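Local coordinates for putative ABC-transporter ATP-binding protein (PDB 1Z47) that probably binds and hydrolyses ATP as the ATPase subunit of a putative sulfate ABC transporter, at residues B[16-21]-B[71-76]; B[294-299]-B[340-345]; B[133-138]-B[151-156]. All blocks are in the same frame, centred on the assembly; numbering follows the deposited sequence.

Contact 1: residues B[16-21]-B[71-76]; sequences EFVGVE and DVWIGG
Glu16 and Trp73 form a hydrogen-bonded antiparallel pair in which each backbone amide serves the other's carbonyl. Glu16 N gives its hydrogen to Trp73 O at 2.8 Å. The return bond, Trp73 N to Glu16 O, measures 2.7 Å and is nearly straight, with an angle of 171° at the hydrogen. Glu16 O is also met by a CA-H...O contact from Val72 CA at 3.3 Å. Two residues on, the pattern recurs: Val18 N reaches Asp71 O at 2.7 Å. Asp71 N closes that pair on Val18 O at 2.8 Å, a less certain bond because the position of Val18 O is not secure. Asp71 sends its carboxylate elsewhere, its OD2 bonding Thr80 OG1, which also accounts for Val72 N.

The intervening pair, Phe17 and Val72, is non-hydrogen-bonded and meets through side chains lying side by side on one face, Phe17 CE2 being 3.7 Å from Val72 CG2. The Glu16, Val18, Asp71 and Trp73 side chains occupy the other face. There a chi1 of -69°, with CG anti to the carbonyl carbon and beside the backbone N, carries the Trp73 indole to where its CD1 comes within 4.2 Å of Val18 CG2.

These bonds belong to the antiparallel beta subdomain characteristic of ABC ATPases. Gly19 and Val20 form a G1 bulge against Val34, turning strand 15-22 on its way past strand 34-38. Phe17 stacks on Phe36 and packs against Ile57, Leu60 and Ile61 of helix 54-62, which lies against Phe17 on that face.

Contact 2: residues B[294-299]-B[340-345]; sequences ASEREA and GAWVHM
Glu296 lies over the indole of Trp342 where the chain leaves an antiparallel sheet in the C-terminal beta domain, probably part of the OB-like regulatory region of CysA-type ATPases. Strand 342-347 runs between strands 289-293 and 301-308, and residues 294-299 belong to the loop joining those two flanking strands. That loop therefore passes its middle neighbour at the Trp342 end.

The glutamate can be traced outward across the ring. Its CB makes a CH-pi contact, 3.4 Å from the centroid of the Trp342 five-membered ring and only 8° off the ring normal, which places it squarely over the face. With CG anti to the backbone N (chi1 167°) and the chain extended beyond, the side chain travels from the five-membered toward the six-membered ring. CG thus reaches the fused bond side, 3.5 Å from Trp342 CE2, and CD follows at 3.7 Å from Trp342 CZ2. The carboxylate is turned 47° from the indole plane, so it does not stack flat.

Ala299 touches the same ring further back: its CB is 3.3 Å from Trp342 CE3, although a clash elsewhere makes the exact place of this methyl doubtful. Backbone bonding is slight by comparison. Ala294 N makes a weak hydrogen bond to Trp342 O at 3.4 Å, and Ala294 O rests 3.3 Å from Trp342 CB. Burial of the indole face by aliphatic carbons thus carries more of this surface contact than polar pairing does. At the tip of the side chain, Glu296 OE2 stops 3.1 Å from Trp342 CZ2, a carbon of the six-membered ring.

Contact 3: residues B[133-138]-B[151-156]; sequences MRLESY and QQRVAL
Bends at chi2 (-148°) and chi3 (-62°) turn the Arg153 side chain from helix 148-160 back toward two successive carbonyls, Met133 O and Arg134 O. NE of Arg153 bonds Met133 O at 3.0 Å, close to the line of that C=O bond. Its NH1 reaches Arg134 O, also at 3.0 Å, but stands 43° above the carbonyl plane and so misses the lone pairs. One guanidinium edge therefore satisfies both oxygens, and the double grip limits its rotation. With a leucine in its place, Met133 O and Arg134 O would probably lose these donors, leaving mainly the apolar contacts between these two segments.

Those contacts flank the arginine. Leu135 CD1 meets Val154 CG2 at 3.7 Å, the two side chains crossing at a slant, while Met133 turns its CE toward Leu156 CB in a tight approach whose exact distance is doubtful. Phe187 of helix 178-195 touches both Met133 and Arg153. Arg134, with positive phi, is the C-prime residue of a Schellman motif ending helix 119-132; the contact ties this helix end to the helix that begins within the LSGGQ signature of ABC ATPases.

In the fold
Contacts 1 and 3 both belong to the ABC ATPase portion, their centres 33 Å apart and their nearest atoms about 16 Å, so they do not touch. Each borders a different element of the presumed nucleotide machinery: contact 1 packs on helix 54-62, whose first residues, Lys54 and Thr55, end a sequence consistent with a P-loop (Walker A), whereas contact 3 uses the helix that begins within the LSGGQ signature. Contact 2 stands apart in the C-terminal beta domain, on the opposite side of the chain's centre from both. Its nearest atoms are about 42 Å from contact 1 and 43 Å from contact 3, so it is probably far from the presumed ATP site.

Contact 1: residues B[16-21]-B[71-76]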
# COMPACT_ATOMS: atom_id res chain seq x y z
N GLU B 16 1.58 27.00 -12.58
CA GLU B 16 1.07 27.88 -11.54
C GLU B 16 -0.43 28.06 -11.59
O GLU B 16 -1.04 28.22 -12.66
CB GLU B 16 1.75 29.26 -11.59
CG GLU B 16 1.26 30.22 -10.48
CD GLU B 16 2.10 31.49 -10.35
OE1 GLU B 16 1.78 32.32 -9.46
OE2 GLU B 16 3.08 31.67 -11.12
N PHE B 17 -1.05 27.99 -10.42
CA PHE B 17 -2.48 28.20 -10.33
C PHE B 17 -2.66 29.56 -9.66
O PHE B 17 -2.00 29.85 -8.66
CB PHE B 17 -3.16 27.10 -9.49
CG PHE B 17 -3.61 25.90 -10.29
CD1 PHE B 17 -4.75 25.19 -9.93
CD2 PHE B 17 -2.88 25.47 -11.40
CE1 PHE B 17 -5.17 24.07 -10.65
CE2 PHE B 17 -3.29 24.35 -12.14
CZ PHE B 17 -4.43 23.65 -11.76
N VAL B 18 -3.55 30.37 -10.20
CA VAL B 18 -3.82 31.70 -9.64
C VAL B 18 -5.28 31.78 -9.25
O VAL B 18 -6.16 31.91 -10.12
CB VAL B 18 -3.50 32.82 -10.66
CG1 VAL B 18 -3.83 34.19 -10.06
CG2 VAL B 18 -2.04 32.75 -11.06
N GLY B 19 -5.55 31.67 -7.95
CA GLY B 19 -6.91 31.73 -7.46
C GLY B 19 -7.86 30.89 -8.27
O GLY B 19 -8.95 31.34 -8.65
N VAL B 20 -7.46 29.65 -8.55
CA VAL B 20 -8.27 28.74 -9.34
C VAL B 20 -9.41 28.19 -8.52
O VAL B 20 -9.23 27.72 -7.39
CB VAL B 20 -7.41 27.59 -9.89
CG1 VAL B 20 -8.29 26.62 -10.66
CG2 VAL B 20 -6.30 28.15 -10.79
N GLU B 21 -10.59 28.25 -9.11
CA GLU B 21 -11.80 27.79 -8.46
C GLU B 21 -12.65 27.02 -9.45
O GLU B 21 -12.87 27.47 -10.58
CB GLU B 21 -12.56 29.01 -7.93
CG GLU B 21 -13.90 28.72 -7.31
CD GLU B 21 -14.62 30.00 -6.92
OE1 GLU B 21 -14.08 30.77 -6.08
OE2 GLU B 21 -15.72 30.25 -7.47
N ASP B 71 -6.67 31.47 -12.83
CA ASP B 71 -6.02 31.05 -14.07
C ASP B 71 -4.91 30.03 -13.85
O ASP B 71 -4.37 29.91 -12.75
CB ASP B 71 -5.45 32.27 -14.81
CG ASP B 71 -6.53 33.22 -15.31
OD1 ASP B 71 -6.88 34.18 -14.59
OD2 ASP B 71 -7.05 33.00 -16.43
N VAL B 72 -4.58 29.31 -14.91
CA VAL B 72 -3.52 28.31 -14.87
C VAL B 72 -2.40 28.69 -15.83
O VAL B 72 -2.63 28.95 -17.01
CB VAL B 72 -4.05 26.90 -15.24
CG1 VAL B 72 -4.87 26.97 -16.52
CG2 VAL B 72 -2.87 25.94 -15.41
N TRP B 73 -1.18 28.70 -15.31
CA TRP B 73 -0.02 29.05 -16.10
C TRP B 73 0.94 27.89 -16.23
O TRP B 73 1.11 27.10 -15.30
CB TRP B 73 0.70 30.22 -15.44
CG TRP B 73 -0.05 31.49 -15.52
CD1 TRP B 73 -1.31 31.73 -15.05
CD2 TRP B 73 0.39 32.70 -16.13
NE1 TRP B 73 -1.68 33.02 -15.34
CE2 TRP B 73 -0.66 33.64 -16.00
CE3 TRP B 73 1.57 33.07 -16.78
CZ2 TRP B 73 -0.56 34.94 -16.50
CZ3 TRP B 73 1.67 34.36 -17.28
CH2 TRP B 73 0.61 35.28 -17.14
N ILE B 74 1.59 27.81 -17.39
CA ILE B 74 2.56 26.77 -17.67
C ILE B 74 3.71 27.40 -18.47
O ILE B 74 3.49 27.91 -19.57
CB ILE B 74 1.95 25.61 -18.49
CG1 ILE B 74 0.89 24.88 -17.66
CG2 ILE B 74 3.04 24.62 -18.88
CD1 ILE B 74 0.17 23.74 -18.39
N GLY B 75 4.91 27.37 -17.90
CA GLY B 75 6.06 27.95 -18.56
C GLY B 75 5.89 29.46 -18.71
O GLY B 75 6.32 30.05 -19.70
N GLY B 76 5.26 30.07 -17.71
CA GLY B 76 5.02 31.50 -17.73
C GLY B 76 4.02 31.87 -18.81
O GLY B 76 3.88 33.03 -19.17

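Contact 2: residues B[294-299]-B[340-345]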
# COMPACT_ATOMS: atom_id res chain seq x y z
N ALA B 294 5.32 -4.09 33.35
CA ALA B 294 4.73 -3.51 34.56
C ALA B 294 3.59 -4.35 35.10
O ALA B 294 3.06 -5.24 34.42
CB ALA B 294 4.24 -2.09 34.27
N SER B 295 3.21 -4.07 36.35
CA SER B 295 2.12 -4.76 37.01
C SER B 295 0.81 -4.09 36.60
O SER B 295 0.80 -2.88 36.35
CB SER B 295 2.29 -4.69 38.53
OG SER B 295 2.26 -3.34 38.99
N GLU B 296 -0.27 -4.86 36.54
CA GLU B 296 -1.59 -4.31 36.19
C GLU B 296 -1.80 -3.11 37.09
O GLU B 296 -2.17 -2.02 36.65
CB GLU B 296 -2.69 -5.35 36.44
CG GLU B 296 -4.10 -4.79 36.41
CD GLU B 296 -5.14 -5.88 36.50
OE1 GLU B 296 -5.05 -6.72 37.42
OE2 GLU B 296 -6.06 -5.91 35.64
N ARG B 297 -1.54 -3.35 38.37
CA ARG B 297 -1.63 -2.36 39.43
C ARG B 297 -1.35 -0.95 38.92
O ARG B 297 -2.21 -0.06 38.99
CB ARG B 297 -0.62 -2.72 40.52
CG ARG B 297 -0.31 -1.62 41.52
CD ARG B 297 -1.19 -1.71 42.75
NE ARG B 297 -0.88 -0.66 43.71
CZ ARG B 297 -1.41 -0.57 44.92
NH1 ARG B 297 -2.30 -1.47 45.33
NH2 ARG B 297 -1.07 0.44 45.72
N GLU B 298 -0.15 -0.75 38.40
CA GLU B 298 0.28 0.55 37.92
C GLU B 298 0.43 0.64 36.40
O GLU B 298 0.73 1.72 35.87
CB GLU B 298 1.60 0.89 38.58
CG GLU B 298 2.58 -0.27 38.47
CD GLU B 298 3.82 -0.08 39.32
OE1 GLU B 298 4.70 -0.96 39.27
OE2 GLU B 298 3.91 0.95 40.03
N ALA B 299 0.25 -0.47 35.70
CA ALA B 299 0.40 -0.50 34.24
C ALA B 299 -0.52 0.50 33.55
O ALA B 299 -1.62 0.79 34.04
CB ALA B 299 0.13 -1.90 33.72
N GLY B 340 -2.42 -9.95 26.57
CA GLY B 340 -2.72 -9.95 27.99
C GLY B 340 -1.69 -9.26 28.86
O GLY B 340 -2.03 -8.71 29.91
N ALA B 341 -0.43 -9.28 28.44
CA ALA B 341 0.65 -8.65 29.20
C ALA B 341 0.37 -7.19 29.55
O ALA B 341 -0.19 -6.45 28.74
CB ALA B 341 1.94 -8.75 28.41
N TRP B 342 0.74 -6.78 30.76
CA TRP B 342 0.56 -5.39 31.20
C TRP B 342 1.81 -4.57 30.93
O TRP B 342 2.93 -5.06 31.08
CB TRP B 342 0.21 -5.33 32.70
CG TRP B 342 -1.23 -5.68 32.96
CD1 TRP B 342 -1.73 -6.91 33.26
CD2 TRP B 342 -2.36 -4.81 32.82
NE1 TRP B 342 -3.10 -6.86 33.31
CE2 TRP B 342 -3.51 -5.58 33.04
CE3 TRP B 342 -2.50 -3.44 32.52
CZ2 TRP B 342 -4.80 -5.05 32.96
CZ3 TRP B 342 -3.78 -2.91 32.44
CH2 TRP B 342 -4.92 -3.71 32.67
N VAL B 343 1.63 -3.31 30.53
CA VAL B 343 2.76 -2.45 30.20
C VAL B 343 2.63 -0.97 30.54
O VAL B 343 1.52 -0.44 30.72
CB VAL B 343 3.11 -2.51 28.69
CG1 VAL B 343 3.61 -3.90 28.32
CG2 VAL B 343 1.88 -2.13 27.86
N HIS B 344 3.79 -0.32 30.58
CA HIS B 344 3.96 1.10 30.85
C HIS B 344 4.34 1.70 29.51
O HIS B 344 5.11 1.09 28.76
CB HIS B 344 5.11 1.29 31.85
CG HIS B 344 5.67 2.68 31.89
ND1 HIS B 344 5.25 3.63 32.79
CD2 HIS B 344 6.64 3.27 31.15
CE1 HIS B 344 5.93 4.75 32.60
NE2 HIS B 344 6.78 4.55 31.61
N MET B 345 3.80 2.88 29.20
CA MET B 345 4.07 3.60 27.95
C MET B 345 5.00 4.77 28.17
O MET B 345 5.01 5.38 29.23
CB MET B 345 2.78 4.15 27.35
CG MET B 345 1.84 3.11 26.78
SD MET B 345 0.24 3.87 26.43
CE MET B 345 -0.75 3.08 27.65

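Contact 3: residues B[133-138]-B[151-156]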
# COMPACT_ATOMS: atom_id res chain seq x y z
N MET B 133 13.73 2.89 -22.31
CA MET B 133 12.79 2.18 -21.47
C MET B 133 12.76 0.66 -21.51
O MET B 133 11.80 0.04 -21.07
CB MET B 133 11.40 2.78 -21.66
CG MET B 133 11.31 4.09 -20.87
SD MET B 133 10.03 5.20 -21.33
CE MET B 133 8.65 4.47 -20.53
N ARG B 134 13.83 0.06 -22.02
CA ARG B 134 13.93 -1.39 -22.06
C ARG B 134 12.75 -2.03 -22.79
O ARG B 134 12.20 -3.03 -22.31
CB ARG B 134 14.01 -1.92 -20.63
CG ARG B 134 15.13 -1.32 -19.80
CD ARG B 134 16.49 -1.91 -20.17
NE ARG B 134 16.67 -3.27 -19.66
CZ ARG B 134 17.76 -4.01 -19.85
NH1 ARG B 134 18.79 -3.53 -20.55
NH2 ARG B 134 17.83 -5.24 -19.34
N LEU B 135 12.35 -1.46 -23.91
CA LEU B 135 11.25 -1.99 -24.72
C LEU B 135 11.70 -2.31 -26.13
O LEU B 135 10.87 -2.45 -27.03
CB LEU B 135 10.10 -0.99 -24.83
CG LEU B 135 9.22 -0.68 -23.63
CD1 LEU B 135 8.44 0.60 -23.91
CD2 LEU B 135 8.30 -1.87 -23.36
N GLU B 136 13.01 -2.41 -26.35
CA GLU B 136 13.50 -2.72 -27.69
C GLU B 136 13.08 -4.15 -28.10
O GLU B 136 12.57 -4.37 -29.20
CB GLU B 136 15.03 -2.58 -27.76
CG GLU B 136 15.77 -3.54 -26.84
CD GLU B 136 15.30 -3.44 -25.39
OE1 GLU B 136 15.60 -2.42 -24.74
OE2 GLU B 136 14.62 -4.39 -24.93
N SER B 137 13.26 -5.11 -27.20
CA SER B 137 12.87 -6.47 -27.52
C SER B 137 11.35 -6.60 -27.73
O SER B 137 10.88 -7.65 -28.16
CB SER B 137 13.36 -7.46 -26.45
OG SER B 137 12.88 -7.16 -25.15
N TYR B 138 10.59 -5.54 -27.45
CA TYR B 138 9.14 -5.59 -27.63
C TYR B 138 8.58 -4.68 -28.71
O TYR B 138 7.36 -4.59 -28.88
CB TYR B 138 8.44 -5.31 -26.28
CG TYR B 138 8.95 -6.22 -25.16
CD1 TYR B 138 9.87 -5.75 -24.22
CD2 TYR B 138 8.56 -7.56 -25.10
CE1 TYR B 138 10.42 -6.60 -23.24
CE2 TYR B 138 9.10 -8.42 -24.11
CZ TYR B 138 10.03 -7.93 -23.19
OH TYR B 138 10.59 -8.77 -22.25
N GLN B 151 3.17 -2.78 -20.49
CA GLN B 151 2.23 -1.89 -21.15
C GLN B 151 2.29 -0.46 -20.60
O GLN B 151 2.05 0.50 -21.34
CB GLN B 151 0.79 -2.41 -21.04
CG GLN B 151 0.50 -3.57 -22.01
CD GLN B 151 -0.95 -4.04 -21.95
OE1 GLN B 151 -1.22 -5.15 -21.50
NE2 GLN B 151 -1.88 -3.20 -22.41
N GLN B 152 2.59 -0.33 -19.31
CA GLN B 152 2.72 1.00 -18.69
C GLN B 152 4.01 1.66 -19.19
O GLN B 152 4.06 2.87 -19.38
CB GLN B 152 2.78 0.90 -17.16
CG GLN B 152 1.48 0.48 -16.50
CD GLN B 152 0.31 1.32 -16.96
OE1 GLN B 152 0.41 2.55 -17.03
NE2 GLN B 152 -0.81 0.67 -17.26
N ARG B 153 5.06 0.88 -19.40
CA ARG B 153 6.28 1.48 -19.92
C ARG B 153 6.01 2.03 -21.32
O ARG B 153 6.51 3.10 -21.69
CB ARG B 153 7.44 0.47 -19.96
CG ARG B 153 7.79 -0.12 -18.59
CD ARG B 153 9.29 -0.46 -18.45
NE ARG B 153 9.77 -1.46 -19.40
CZ ARG B 153 9.64 -2.78 -19.26
NH1 ARG B 153 10.14 -3.59 -20.20
NH2 ARG B 153 9.04 -3.31 -18.20
N VAL B 154 5.18 1.34 -22.09
CA VAL B 154 4.87 1.79 -23.44
C VAL B 154 4.04 3.08 -23.41
O VAL B 154 4.25 3.98 -24.20
CB VAL B 154 4.12 0.69 -24.27
CG1 VAL B 154 3.77 1.21 -25.66
CG2 VAL B 154 5.00 -0.56 -24.41
N ALA B 155 3.11 3.16 -22.47
CA ALA B 155 2.26 4.34 -22.33
C ALA B 155 3.11 5.56 -21.97
O ALA B 155 2.90 6.66 -22.48
CB ALA B 155 1.16 4.08 -21.24
N LEU B 156 4.09 5.37 -21.09
CA LEU B 156 4.96 6.48 -20.72
C LEU B 156 5.80 6.90 -21.94
O LEU B 156 6.07 8.09 -22.14
CB LEU B 156 5.86 6.10 -19.54
CG LEU B 156 6.88 7.14 -19.05
CD1 LEU B 156 6.17 8.44 -18.68
CD2 LEU B 156 7.63 6.58 -17.83